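Local structure of hypothetical protein SO0527 (Shewanella oneidensis, 2BBE) at residues A[19-24]-A[56-61]; A[28-33]-A[93-98]; A[50-55]-A[62-67]; A[12-17]-A[69-74]. The protein is of unknown function but belongs to the antibiotic biosynthesis monooxygenase family and may therefore be an oxidoreductase. All coordinates share one frame; numbering follows the deposited sequence.

Contact 1 of 4, residues A[19-24]-A[56-61]. With SO4 (sulfate ion), chain B.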
loop_
_atom_site.group_PDB
_atom_site.type_symbol
_atom_site.label_atom_id
_atom_site.label_comp_id
_atom_site.label_asym_id
_atom_site.label_seq_id
_atom_site.Cartn_x
_atom_site.Cartn_y
_atom_site.Cartn_z
ATOM N N SER A 19 -9.222 4.153 16.695
ATOM C CA SER A 19 -10.276 3.162 16.880
ATOM C C SER A 19 -11.408 3.794 17.645
ATOM O O SER A 19 -11.177 4.596 18.569
ATOM C CB SER A 19 -9.779 1.913 17.629
ATOM O OG SER A 19 -9.279 2.238 18.925
ATOM N N PHE A 20 -12.623 3.417 17.266
ATOM C CA PHE A 20 -13.841 3.968 17.849
ATOM C C PHE A 20 -14.773 2.848 18.221
ATOM O O PHE A 20 -15.094 2.000 17.377
ATOM C CB PHE A 20 -14.526 4.910 16.852
ATOM C CG PHE A 20 -13.631 6.025 16.392
ATOM C CD1 PHE A 20 -13.523 7.201 17.144
ATOM C CD2 PHE A 20 -12.827 5.862 15.257
ATOM C CE1 PHE A 20 -12.659 8.223 16.749
ATOM C CE2 PHE A 20 -11.968 6.868 14.855
ATOM C CZ PHE A 20 -11.881 8.056 15.593
ATOM N N LEU A 21 -15.198 2.832 19.489
ATOM C CA LEU A 21 -16.155 1.822 19.955
ATOM C C LEU A 21 -17.552 2.418 19.962
ATOM O O LEU A 21 -17.838 3.308 20.773
ATOM C CB LEU A 21 -15.805 1.360 21.373
ATOM C CG LEU A 21 -16.658 0.210 21.936
ATOM C CD1 LEU A 21 -16.352 -1.124 21.204
ATOM C CD2 LEU A 21 -16.409 0.071 23.426
ATOM N N SER A 22 -18.432 1.933 19.088
ATOM C CA SER A 22 -19.766 2.524 19.007
ATOM C C SER A 22 -20.583 2.212 20.275
ATOM O O SER A 22 -20.323 1.229 20.991
ATOM C CB SER A 22 -20.528 2.068 17.755
ATOM O OG SER A 22 -21.101 0.799 17.980
ATOM N N LYS A 23 -21.547 3.079 20.561
ATOM C CA LYS A 23 -22.608 2.752 21.519
ATOM C C LYS A 23 -23.479 1.616 20.953
ATOM O O LYS A 23 -23.459 1.360 19.738
ATOM C CB LYS A 23 -23.471 3.995 21.782
ATOM C CG LYS A 23 -22.687 5.168 22.399
ATOM C CD LYS A 23 -23.535 6.440 22.505
ATOM C CE LYS A 23 -22.791 7.515 23.349
ATOM N NZ LYS A 23 -23.707 8.482 24.076
ATOM N N GLU A 24 -24.212 0.933 21.840
ATOM C CA GLU A 24 -25.182 -0.087 21.445
ATOM C C GLU A 24 -26.131 0.502 20.401
ATOM O O GLU A 24 -26.654 1.605 20.589
ATOM C CB GLU A 24 -25.961 -0.564 22.684
ATOM C CG GLU A 24 -26.994 -1.671 22.437
ATOM C CD GLU A 24 -27.718 -2.104 23.713
ATOM O OE1 GLU A 24 -28.152 -1.225 24.495
ATOM O OE2 GLU A 24 -27.861 -3.332 23.930
ATOM N N ARG A 56 -13.556 -7.875 13.616
ATOM C CA ARG A 56 -14.116 -9.228 13.653
ATOM C C ARG A 56 -14.276 -9.711 15.096
ATOM O O ARG A 56 -15.034 -10.653 15.362
ATOM C CB ARG A 56 -13.183 -10.187 12.891
ATOM C CG ARG A 56 -13.116 -9.894 11.388
ATOM C CD ARG A 56 -12.076 -10.788 10.699
ATOM N NE ARG A 56 -12.428 -12.220 10.682
ATOM C CZ ARG A 56 -11.749 -13.176 11.315
ATOM N NH1 ARG A 56 -10.724 -12.867 12.104
ATOM N NH2 ARG A 56 -12.115 -14.455 11.182
ATOM N N ASP A 57 -13.544 -9.091 16.019
ATOM C CA ASP A 57 -13.554 -9.531 17.426
ATOM C C ASP A 57 -14.538 -8.778 18.316
ATOM O O ASP A 57 -15.058 -9.342 19.281
ATOM C CB ASP A 57 -12.158 -9.413 18.019
ATOM C CG ASP A 57 -11.140 -10.211 17.234
ATOM O OD1 ASP A 57 -11.342 -11.443 17.088
ATOM O OD2 ASP A 57 -10.161 -9.606 16.751
ATOM N N GLU A 58 -14.755 -7.507 18.005
ATOM C CA GLU A 58 -15.668 -6.647 18.748
ATOM C C GLU A 58 -16.458 -5.884 17.684
ATOM O O GLU A 58 -16.024 -4.859 17.187
ATOM C CB GLU A 58 -14.895 -5.688 19.671
ATOM C CG GLU A 58 -15.775 -4.544 20.256
ATOM C CD GLU A 58 -17.073 -5.081 20.855
ATOM O OE1 GLU A 58 -16.987 -5.697 21.942
ATOM O OE2 GLU A 58 -18.155 -4.922 20.227
ATOM N N PRO A 59 -17.617 -6.413 17.297
ATOM C CA PRO A 59 -18.231 -5.814 16.115
ATOM C C PRO A 59 -18.728 -4.358 16.273
ATOM O O PRO A 59 -19.045 -3.747 15.260
ATOM C CB PRO A 59 -19.351 -6.796 15.771
ATOM C CG PRO A 59 -18.923 -8.101 16.452
ATOM C CD PRO A 59 -18.380 -7.580 17.770
ATOM N N ARG A 60 -18.730 -3.804 17.494
ATOM C CA ARG A 60 -18.980 -2.352 17.685
ATOM C C ARG A 60 -17.753 -1.483 17.382
ATOM O O ARG A 60 -17.862 -0.246 17.302
ATOM C CB ARG A 60 -19.504 -2.039 19.094
ATOM C CG ARG A 60 -20.986 -2.406 19.307
ATOM C CD ARG A 60 -21.455 -2.090 20.723
ATOM N NE ARG A 60 -22.703 -2.787 21.033
ATOM C CZ ARG A 60 -23.244 -2.897 22.245
ATOM N NH1 ARG A 60 -22.662 -2.345 23.304
ATOM N NH2 ARG A 60 -24.376 -3.567 22.394
ATOM N N ARG A 61 -16.577 -2.100 17.228
ATOM C CA ARG A 61 -15.334 -1.351 16.975
ATOM C C ARG A 61 -15.095 -1.082 15.483
ATOM O O ARG A 61 -15.117 -2.026 14.675
ATOM C CB ARG A 61 -14.129 -2.110 17.554
ATOM C CG ARG A 61 -12.759 -1.463 17.228
ATOM C CD ARG A 61 -11.685 -1.897 18.202
ATOM N NE ARG A 61 -11.942 -1.358 19.533
ATOM C CZ ARG A 61 -12.223 -2.055 20.624
ATOM N NH1 ARG A 61 -12.251 -3.390 20.604
ATOM N NH2 ARG A 61 -12.451 -1.389 21.758
HETATM S S SO4 B . -15.333 -14.190 9.312
HETATM O O1 SO4 B . -16.078 -15.119 10.164
HETATM O O2 SO4 B . -14.070 -14.827 8.866
HETATM O O3 SO4 B . -16.155 -13.829 8.151
HETATM O O4 SO4 B . -15.089 -12.983 10.112
#
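Where the connection of the 47-55/61-68 hairpin turns into its second strand, R60 and R61 run beside the last residues of strand 8-22, S22 and L21. S22 N donates to R60 O at 2.9 Å, almost straight (175°). Next to it L21 and R61 form an antiparallel non-hydrogen-bonded pair. A type I beta turn from E58 to R61 shapes this corner of the antiparallel sheet; inside it R60 N reaches the anti lone pair of E58 OE2 at 3.0 Å. L21 holds CG anti to its own N (chi1 -175°), which sends CD1 across the E58 chain at about a right angle, 3.6 Å from E58 CG, and, in one conformer of R61, toward the rim of one face of its guanidinium. In the conformers described, the R60 and E24 side chains lie alongside each other, pointing the same way; their long salt bridge (E24 OE2 to R60 NH2, 3.8 Å) is weak and doubtful. R61 NH1 makes a salt bridge with E101 OE2 of the second subunit, and R56 holds a sulfate ion, probably from the crystallisation liquor, at the edge of its guanidinium, NE to O4 (2.8 Å) and NH2 to O2.

Contact 2 of 4, residues A[28-33]-A[93-98]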
loop_
_atom_site.group_PDB
_atom_site.type_symbol
_atom_site.label_atom_id
_atom_site.label_comp_id
_atom_site.label_asym_id
_atom_site.label_seq_id
_atom_site.Cartn_x
_atom_site.Cartn_y
_atom_site.Cartn_z
ATOM N N GLU A 28 -23.763 0.730 12.703
ATOM C CA GLU A 28 -23.969 1.082 11.291
ATOM C C GLU A 28 -23.857 2.588 11.043
ATOM O O GLU A 28 -23.224 3.015 10.076
ATOM C CB GLU A 28 -25.311 0.556 10.788
ATOM C CG GLU A 28 -25.384 -0.960 10.806
ATOM C CD GLU A 28 -24.391 -1.604 9.857
ATOM O OE1 GLU A 28 -24.097 -1.013 8.792
ATOM O OE2 GLU A 28 -23.902 -2.706 10.177
ATOM N N ALA A 29 -24.462 3.387 11.927
ATOM C CA ALA A 29 -24.334 4.862 11.865
ATOM C C ALA A 29 -22.862 5.308 11.983
ATOM O O ALA A 29 -22.426 6.222 11.283
ATOM C CB ALA A 29 -25.192 5.533 12.944
ATOM N N LEU A 30 -22.099 4.641 12.848
ATOM C CA LEU A 30 -20.688 5.002 13.009
ATOM C C LEU A 30 -19.869 4.675 11.758
ATOM O O LEU A 30 -19.066 5.496 11.320
ATOM C CB LEU A 30 -20.080 4.324 14.230
ATOM C CG LEU A 30 -18.591 4.653 14.456
ATOM C CD1 LEU A 30 -18.383 6.195 14.662
ATOM C CD2 LEU A 30 -18.027 3.841 15.598
ATOM N N ILE A 31 -20.070 3.479 11.197
ATOM C CA ILE A 31 -19.344 3.092 9.974
ATOM C C ILE A 31 -19.663 4.119 8.883
ATOM O O ILE A 31 -18.761 4.588 8.201
ATOM C CB ILE A 31 -19.697 1.644 9.467
ATOM C CG1 ILE A 31 -19.357 0.571 10.528
ATOM C CG2 ILE A 31 -18.975 1.324 8.119
ATOM C CD1 ILE A 31 -20.041 -0.808 10.288
ATOM N N ALA A 32 -20.942 4.453 8.718
ATOM C CA ALA A 32 -21.345 5.448 7.714
ATOM C C ALA A 32 -20.689 6.825 7.906
ATOM O O ALA A 32 -20.219 7.433 6.930
ATOM C CB ALA A 32 -22.870 5.571 7.644
ATOM N N ALA A 33 -20.650 7.295 9.156
ATOM C CA ALA A 33 -20.078 8.596 9.510
ATOM C C ALA A 33 -18.581 8.627 9.193
ATOM O O ALA A 33 -18.069 9.605 8.611
ATOM C CB ALA A 33 -20.314 8.901 10.994
ATOM N N GLU A 93 -22.471 11.439 19.793
ATOM C CA GLU A 93 -23.761 10.774 19.660
ATOM C C GLU A 93 -23.619 9.270 19.420
ATOM O O GLU A 93 -24.489 8.490 19.805
ATOM C CB GLU A 93 -24.578 11.422 18.534
ATOM C CG GLU A 93 -24.761 12.941 18.681
ATOM C CD GLU A 93 -25.437 13.351 19.988
ATOM O OE1 GLU A 93 -26.374 12.644 20.431
ATOM O OE2 GLU A 93 -25.034 14.388 20.568
ATOM N N LEU A 94 -22.513 8.875 18.786
ATOM C CA LEU A 94 -22.343 7.498 18.314
ATOM C C LEU A 94 -21.342 6.642 19.075
ATOM O O LEU A 94 -21.396 5.408 18.984
ATOM C CB LEU A 94 -21.910 7.511 16.832
ATOM C CG LEU A 94 -22.797 8.271 15.842
ATOM C CD1 LEU A 94 -22.369 7.998 14.409
ATOM C CD2 LEU A 94 -24.260 7.882 16.009
ATOM N N VAL A 95 -20.382 7.267 19.756
ATOM C CA VAL A 95 -19.213 6.549 20.277
ATOM C C VAL A 95 -19.201 6.472 21.804
ATOM O O VAL A 95 -19.416 7.501 22.471
ATOM C CB VAL A 95 -17.897 7.187 19.721
ATOM C CG1 VAL A 95 -16.661 6.584 20.373
ATOM C CG2 VAL A 95 -17.819 7.002 18.207
ATOM N N GLU A 96 -18.946 5.277 22.332
ATOM C CA GLU A 96 -18.787 5.056 23.774
ATOM C C GLU A 96 -17.392 5.484 24.248
ATOM O O GLU A 96 -17.241 6.167 25.286
ATOM C CB GLU A 96 -19.000 3.573 24.095
ATOM C CG GLU A 96 -18.775 3.213 25.557
ATOM C CD GLU A 96 -19.130 1.777 25.863
ATOM O OE1 GLU A 96 -20.211 1.320 25.431
ATOM O OE2 GLU A 96 -18.323 1.091 26.539
ATOM N N SER A 97 -16.373 5.077 23.492
ATOM C CA SER A 97 -14.982 5.360 23.827
ATOM C C SER A 97 -14.155 5.216 22.555
ATOM O O SER A 97 -14.610 4.598 21.574
ATOM C CB SER A 97 -14.456 4.418 24.923
ATOM O OG SER A 97 -14.666 3.059 24.563
ATOM N N PHE A 98 -12.941 5.773 22.578
ATOM C CA PHE A 98 -12.099 5.756 21.395
ATOM C C PHE A 98 -10.641 5.840 21.811
ATOM O O PHE A 98 -10.335 6.068 22.974
ATOM C CB PHE A 98 -12.488 6.901 20.432
ATOM C CG PHE A 98 -12.136 8.292 20.938
ATOM C CD1 PHE A 98 -12.902 8.913 21.932
ATOM C CD2 PHE A 98 -11.043 8.975 20.410
ATOM C CE1 PHE A 98 -12.575 10.208 22.402
ATOM C CE2 PHE A 98 -10.699 10.265 20.871
ATOM C CZ PHE A 98 -11.481 10.889 21.866
#
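L94, the last residue of helix 81-94, is the bump: its forked end presses on helix 27-35 where A29 and A33 offer methyl groups and L30 its CA and CB. CD1 makes most of the contacts, dropping into the shallow hollow between these residues, 3.6 Å from A29 O, 3.7 Å from L30 CA and 4.1 Å from A33 CB; both branches touch A29 CB, each at 4.0 Å. With CG anti to the carbonyl carbon (chi1 -55°), the leucine chain leans out from its own backbone toward the helix. A29 and A33 stand one turn apart, and their short side chains let the L94 methyl come close to the main chain between them. L30 is a second bump: its CD1 lies 3.7 Å from CG2 of V95 in one of the two V95 conformers, the side chains meeting at a slant, and in that conformer CG2 also touches L30 CD2. Y86 of helix 81-94 packs on both L30 and V95, and V62 of strand 61-68 also touches L30. This is apolar packing at the exit from a helix into strand 95-107, outermost in this chain's sheet: the helical layer closes over the antiparallel sheet, as in the ferredoxin-like alpha+beta fold of the dimeric alpha-beta barrel clan.

Contact 3 of 4, residues A[50-55]-A[62-67]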
loop_
_atom_site.group_PDB
_atom_site.type_symbol
_atom_site.label_atom_id
_atom_site.label_comp_id
_atom_site.label_asym_id
_atom_site.label_seq_id
_atom_site.Cartn_x
_atom_site.Cartn_y
_atom_site.Cartn_z
ATOM N N TYR A 50 -5.623 5.886 3.950
ATOM C CA TYR A 50 -6.747 6.191 4.845
ATOM C C TYR A 50 -7.799 5.099 4.734
ATOM O O TYR A 50 -8.766 5.210 3.953
ATOM C CB TYR A 50 -7.318 7.554 4.471
ATOM C CG TYR A 50 -8.185 8.203 5.514
ATOM C CD1 TYR A 50 -7.656 8.595 6.761
ATOM C CD2 TYR A 50 -9.513 8.484 5.232
ATOM C CE1 TYR A 50 -8.455 9.240 7.721
ATOM C CE2 TYR A 50 -10.326 9.143 6.173
ATOM C CZ TYR A 50 -9.784 9.506 7.406
ATOM O OH TYR A 50 -10.598 10.147 8.294
ATOM N N GLU A 51 -7.596 4.038 5.512
ATOM C CA GLU A 51 -8.357 2.809 5.352
ATOM C C GLU A 51 -9.233 2.574 6.571
ATOM O O GLU A 51 -8.759 2.652 7.709
ATOM C CB GLU A 51 -7.410 1.623 5.170
ATOM C CG GLU A 51 -6.593 1.718 3.884
ATOM C CD GLU A 51 -5.588 0.588 3.765
ATOM O OE1 GLU A 51 -5.538 -0.291 4.662
ATOM O OE2 GLU A 51 -4.850 0.582 2.758
ATOM N N LEU A 52 -10.509 2.295 6.314
ATOM C CA LEU A 52 -11.486 2.007 7.367
ATOM C C LEU A 52 -11.684 0.490 7.528
ATOM O O LEU A 52 -11.628 -0.262 6.550
ATOM C CB LEU A 52 -12.822 2.695 7.028
ATOM C CG LEU A 52 -13.906 2.732 8.119
ATOM C CD1 LEU A 52 -13.397 3.430 9.418
ATOM C CD2 LEU A 52 -15.163 3.427 7.561
ATOM N N ASN A 53 -11.911 0.050 8.764
ATOM C CA ASN A 53 -11.906 -1.372 9.107
ATOM C C ASN A 53 -12.948 -1.640 10.200
ATOM O O ASN A 53 -13.096 -0.836 11.145
ATOM C CB ASN A 53 -10.515 -1.786 9.627
ATOM C CG ASN A 53 -9.374 -1.371 8.683
ATOM O OD1 ASN A 53 -8.839 -0.247 8.759
ATOM N ND2 ASN A 53 -9.022 -2.259 7.788
ATOM N N VAL A 54 -13.663 -2.757 10.079
ATOM C CA VAL A 54 -14.618 -3.182 11.104
ATOM C C VAL A 54 -14.096 -4.436 11.796
ATOM O O VAL A 54 -13.655 -5.399 11.135
ATOM C CB VAL A 54 -16.056 -3.417 10.525
ATOM C CG1 VAL A 54 -16.654 -2.079 10.149
ATOM C CG2 VAL A 54 -16.033 -4.357 9.284
ATOM N N SER A 55 -14.114 -4.403 13.126
ATOM C CA SER A 55 -13.544 -5.489 13.932
ATOM C C SER A 55 -14.307 -6.793 13.797
ATOM O O SER A 55 -15.546 -6.821 13.886
ATOM C CB SER A 55 -13.482 -5.093 15.407
ATOM O OG SER A 55 -13.015 -6.169 16.206
ATOM N N VAL A 62 -14.842 0.180 15.138
ATOM C CA VAL A 62 -14.533 0.597 13.774
ATOM C C VAL A 62 -13.218 1.398 13.855
ATOM O O VAL A 62 -13.098 2.284 14.717
ATOM C CB VAL A 62 -15.675 1.475 13.196
ATOM C CG1 VAL A 62 -15.507 1.651 11.700
ATOM C CG2 VAL A 62 -17.068 0.828 13.475
ATOM N N THR A 63 -12.248 1.098 12.990
ATOM C CA THR A 63 -10.886 1.637 13.142
ATOM C C THR A 63 -10.303 2.154 11.832
ATOM O O THR A 63 -10.355 1.456 10.813
ATOM C CB THR A 63 -9.948 0.536 13.720
ATOM O OG1 THR A 63 -10.435 0.151 15.007
ATOM C CG2 THR A 63 -8.465 0.998 13.824
ATOM N N PHE A 64 -9.744 3.367 11.863
ATOM C CA PHE A 64 -8.980 3.886 10.741
ATOM C C PHE A 64 -7.495 3.534 10.864
ATOM O O PHE A 64 -6.888 3.688 11.933
ATOM C CB PHE A 64 -9.105 5.436 10.642
ATOM C CG PHE A 64 -10.166 5.909 9.677
ATOM C CD1 PHE A 64 -10.087 5.585 8.312
ATOM C CD2 PHE A 64 -11.225 6.707 10.123
ATOM C CE1 PHE A 64 -11.067 6.035 7.414
ATOM C CE2 PHE A 64 -12.193 7.166 9.231
ATOM C CZ PHE A 64 -12.128 6.813 7.892
ATOM N N VAL A 65 -6.918 3.106 9.746
ATOM C CA VAL A 65 -5.483 2.888 9.620
ATOM C C VAL A 65 -4.993 3.884 8.576
ATOM O O VAL A 65 -5.441 3.862 7.413
ATOM C CB VAL A 65 -5.189 1.427 9.196
ATOM C CG1 VAL A 65 -3.697 1.265 8.745
ATOM C CG2 VAL A 65 -5.560 0.476 10.373
ATOM N N GLU A 66 -4.100 4.778 9.001
ATOM C CA GLU A 66 -3.786 5.968 8.218
ATOM C C GLU A 66 -2.282 6.145 8.059
ATOM O O GLU A 66 -1.508 5.670 8.908
ATOM C CB GLU A 66 -4.343 7.231 8.924
ATOM C CG GLU A 66 -5.765 7.097 9.506
ATOM C CD GLU A 66 -6.205 8.332 10.315
ATOM O OE1 GLU A 66 -5.489 9.363 10.316
ATOM O OE2 GLU A 66 -7.290 8.273 10.946
ATOM N N LYS A 67 -1.897 6.858 7.000
ATOM C CA LYS A 67 -0.501 7.275 6.784
ATOM C C LYS A 67 -0.469 8.588 6.006
ATOM O O LYS A 67 -1.217 8.773 5.033
ATOM C CB LYS A 67 0.315 6.185 6.061
ATOM C CG LYS A 67 1.841 6.319 6.228
ATOM C CD LYS A 67 2.649 5.301 5.376
ATOM C CE LYS A 67 2.563 3.856 5.891
ATOM N NZ LYS A 67 3.435 2.875 5.084
HETATM O O HOH W 1 -9.150 10.769 10.801
#
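E51 O takes the V65 N-H at 2.8 Å, in the plane of its carbonyl group, and is also approached by F64 CA in a C-H...O contact at 3.3 Å. E51 N returns a bond to V65 O at 2.9 Å, and T63 N donates to N53 O at 2.8 Å. The face of the sheet bearing Y50, L52, V54, V62, F64 and E66 holds the main packing. Here the F64 ring is sandwiched. L52 CD1 sits almost exactly over the centre of one face, a CH-pi contact 3.8 Å from the centroid. On the opposite face lies the Y50 ring, brought there with CG anti to the backbone N (chi1 -162°), in an offset stack, centroids 4.0 Å apart and planes 20° from parallel. Strands 47-55 and 61-68 form an antiparallel beta hairpin through the backbone bonds, and I38 of helix 38-42 packs on Y50, L52 and F64. E66 runs alongside Y50 with its carboxylate at the ring edge, the two planes 61° apart. One water joins them: it donates to E66 OE2 and is 3.0 Å from Y50 OH. L52 CD1 also meets V62 CG1. On the face carrying E51 and T63, E51 OE1 makes a salt bridge with R49 of the second subunit and T63 OG1 a hydrogen bond with Y103 OH of the second subunit, while residues 52-55 pair with a strand of that subunit.

Contact 4 of 4, residues A[12-17]-A[69-74]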
loop_
_atom_site.group_PDB
_atom_site.type_symbol
_atom_site.label_atom_id
_atom_site.label_comp_id
_atom_site.label_asym_id
_atom_site.label_seq_id
_atom_site.Cartn_x
_atom_site.Cartn_y
_atom_site.Cartn_z
ATOM N N GLN A 12 10.053 10.814 9.312
ATOM C CA GLN A 12 9.247 11.806 8.596
ATOM C C GLN A 12 7.769 11.417 8.483
ATOM O O GLN A 12 6.887 12.180 8.884
ATOM C CB GLN A 12 9.822 12.106 7.191
ATOM C CG GLN A 12 8.960 13.107 6.405
ATOM C CD GLN A 12 9.355 13.253 4.942
ATOM O OE1 GLN A 12 10.547 13.284 4.619
ATOM N NE2 GLN A 12 8.342 13.359 4.040
ATOM N N GLN A 13 7.502 10.255 7.891
ATOM C CA GLN A 13 6.117 9.845 7.619
ATOM C C GLN A 13 5.378 9.543 8.914
ATOM O O GLN A 13 5.992 9.145 9.916
ATOM C CB GLN A 13 6.082 8.661 6.647
ATOM C CG GLN A 13 6.619 9.041 5.253
ATOM C CD GLN A 13 6.645 7.863 4.314
ATOM O OE1 GLN A 13 5.778 6.993 4.388
ATOM N NE2 GLN A 13 7.635 7.820 3.425
ATOM N N ILE A 14 4.067 9.759 8.901
ATOM C CA ILE A 14 3.276 9.649 10.118
ATOM C C ILE A 14 2.207 8.600 9.905
ATOM O O ILE A 14 1.433 8.659 8.929
ATOM C CB ILE A 14 2.609 11.006 10.511
ATOM C CG1 ILE A 14 3.687 12.045 10.909
ATOM C CG2 ILE A 14 1.572 10.801 11.633
ATOM C CD1 ILE A 14 4.470 11.690 12.187
ATOM N N VAL A 15 2.188 7.633 10.808
ATOM C CA VAL A 15 1.160 6.591 10.809
ATOM C C VAL A 15 0.167 6.911 11.929
ATOM O O VAL A 15 0.568 7.371 12.997
ATOM C CB VAL A 15 1.797 5.175 10.972
ATOM C CG1 VAL A 15 0.721 4.090 11.346
ATOM C CG2 VAL A 15 2.528 4.776 9.658
ATOM N N CYS A 16 -1.119 6.701 11.683
ATOM C CA CYS A 16 -2.108 6.872 12.748
ATOM C C CYS A 16 -3.079 5.719 12.760
ATOM O O CYS A 16 -3.566 5.275 11.694
ATOM C CB CYS A 16 -2.879 8.205 12.599
ATOM S SG CYS A 16 -4.158 8.476 13.873
ATOM N N VAL A 17 -3.359 5.218 13.959
ATOM C CA VAL A 17 -4.420 4.236 14.148
ATOM C C VAL A 17 -5.452 4.857 15.092
ATOM O O VAL A 17 -5.115 5.254 16.212
ATOM C CB VAL A 17 -3.900 2.900 14.721
ATOM C CG1 VAL A 17 -5.073 1.923 14.953
ATOM C CG2 VAL A 17 -2.852 2.262 13.763
ATOM N N VAL A 69 2.329 11.953 4.633
ATOM C CA VAL A 69 3.716 12.185 4.219
ATOM C C VAL A 69 4.580 12.764 5.358
ATOM O O VAL A 69 5.797 12.568 5.390
ATOM C CB VAL A 69 3.793 13.076 2.945
ATOM C CG1 VAL A 69 3.128 12.367 1.752
ATOM C CG2 VAL A 69 3.157 14.420 3.188
ATOM N N ASP A 70 3.943 13.479 6.289
ATOM C CA ASP A 70 4.663 14.092 7.420
ATOM C C ASP A 70 3.685 14.656 8.425
ATOM O O ASP A 70 2.487 14.592 8.210
ATOM C CB ASP A 70 5.684 15.160 6.972
ATOM C CG ASP A 70 5.068 16.300 6.145
ATOM O OD1 ASP A 70 3.891 16.665 6.310
ATOM O OD2 ASP A 70 5.815 16.853 5.310
ATOM N N ILE A 71 4.202 15.184 9.536
ATOM C CA ILE A 71 3.340 15.679 10.595
ATOM C C ILE A 71 2.545 16.920 10.138
ATOM O O ILE A 71 1.397 17.070 10.498
ATOM C CB ILE A 71 4.144 15.945 11.929
ATOM C CG1 ILE A 71 3.183 16.164 13.115
ATOM C CG2 ILE A 71 5.160 17.114 11.764
ATOM C CD1 ILE A 71 2.314 14.952 13.398
ATOM N N ALA A 72 3.131 17.782 9.307
ATOM C CA ALA A 72 2.338 18.909 8.774
ATOM C C ALA A 72 1.093 18.419 8.029
ATOM O O ALA A 72 0.013 18.976 8.199
ATOM C CB ALA A 72 3.165 19.838 7.895
ATOM N N ALA A 73 1.232 17.362 7.228
ATOM C CA ALA A 73 0.093 16.831 6.476
ATOM C C ALA A 73 -0.946 16.181 7.418
ATOM O O ALA A 73 -2.146 16.330 7.207
ATOM C CB ALA A 73 0.568 15.826 5.430
ATOM N N PHE A 74 -0.477 15.488 8.452
ATOM C CA PHE A 74 -1.367 14.931 9.482
ATOM C C PHE A 74 -2.140 16.062 10.193
ATOM O O PHE A 74 -3.356 15.982 10.355
ATOM C CB PHE A 74 -0.588 14.050 10.490
ATOM C CG PHE A 74 -1.466 13.455 11.571
ATOM C CD1 PHE A 74 -2.359 12.419 11.272
ATOM C CD2 PHE A 74 -1.435 13.955 12.862
ATOM C CE1 PHE A 74 -3.189 11.878 12.261
ATOM C CE2 PHE A 74 -2.272 13.413 13.860
ATOM C CZ PHE A 74 -3.141 12.374 13.549
HETATM O O HOH W 2 6.900 14.402 10.211
#
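The F74 ring meets strand 8-22 obliquely, with neither a clean face nor a clean edge turned to I14 and C16. C16 CB is 3.7 Å from F74 CE1, and the sulfur approaches the ring at a slant, 5.0 Å from SG to the F74 centroid and 67° off its normal, a sulfur-aromatic contact. I14 CG2 approaches the root of the same ring, 4.0 Å from F74 CG. The other branch of I14, CG1, lies against the backbone where the helix begins, 3.5 Å from I71 N. The second flat group is the Q12 amide: V69 O lies close to its plane and accepts an N-H from Q12 NE2 at 3.0 Å, from above the V69 carbonyl plane. With CG anti to the backbone N (chi1 178°), the extended Q12 chain reaches across D70 to V69 O. D70 is the N-cap of helix 71-78, its OD1 accepting from A73 N at 2.9 Å. One water donates to Q12 O and accepts from I71 N, bridging strand and helix start. The helix start rests on strand 8-22 just after strand 61-68 ends, with H104 and T102 of strand 95-107 packing on I14 and F74 respectively.

In the fold
Strand 8-22 ties the set together. Contacts 1 and 4 use its two ends, on opposite sides of the chain's centre with their own centres about 25 Å apart. Contact 3 bridges them: F20 N to V62 O (2.8 Å) joins it to contact 1, and E66 N to C16 O (2.8 Å) joins it to contact 4. Contact 2 meets contact 1 at a classic beta bulge, where E96 and S97 both face L21, and reaches contact 3 by packing I31 CD1 on V54 CG1 (3.6 Å). Contacts 2 and 4 do not touch. All four contacts reach the second subunit. R56 of contact 1 binds a sulfate, and I71 of contact 4 lies about 5 Å from one.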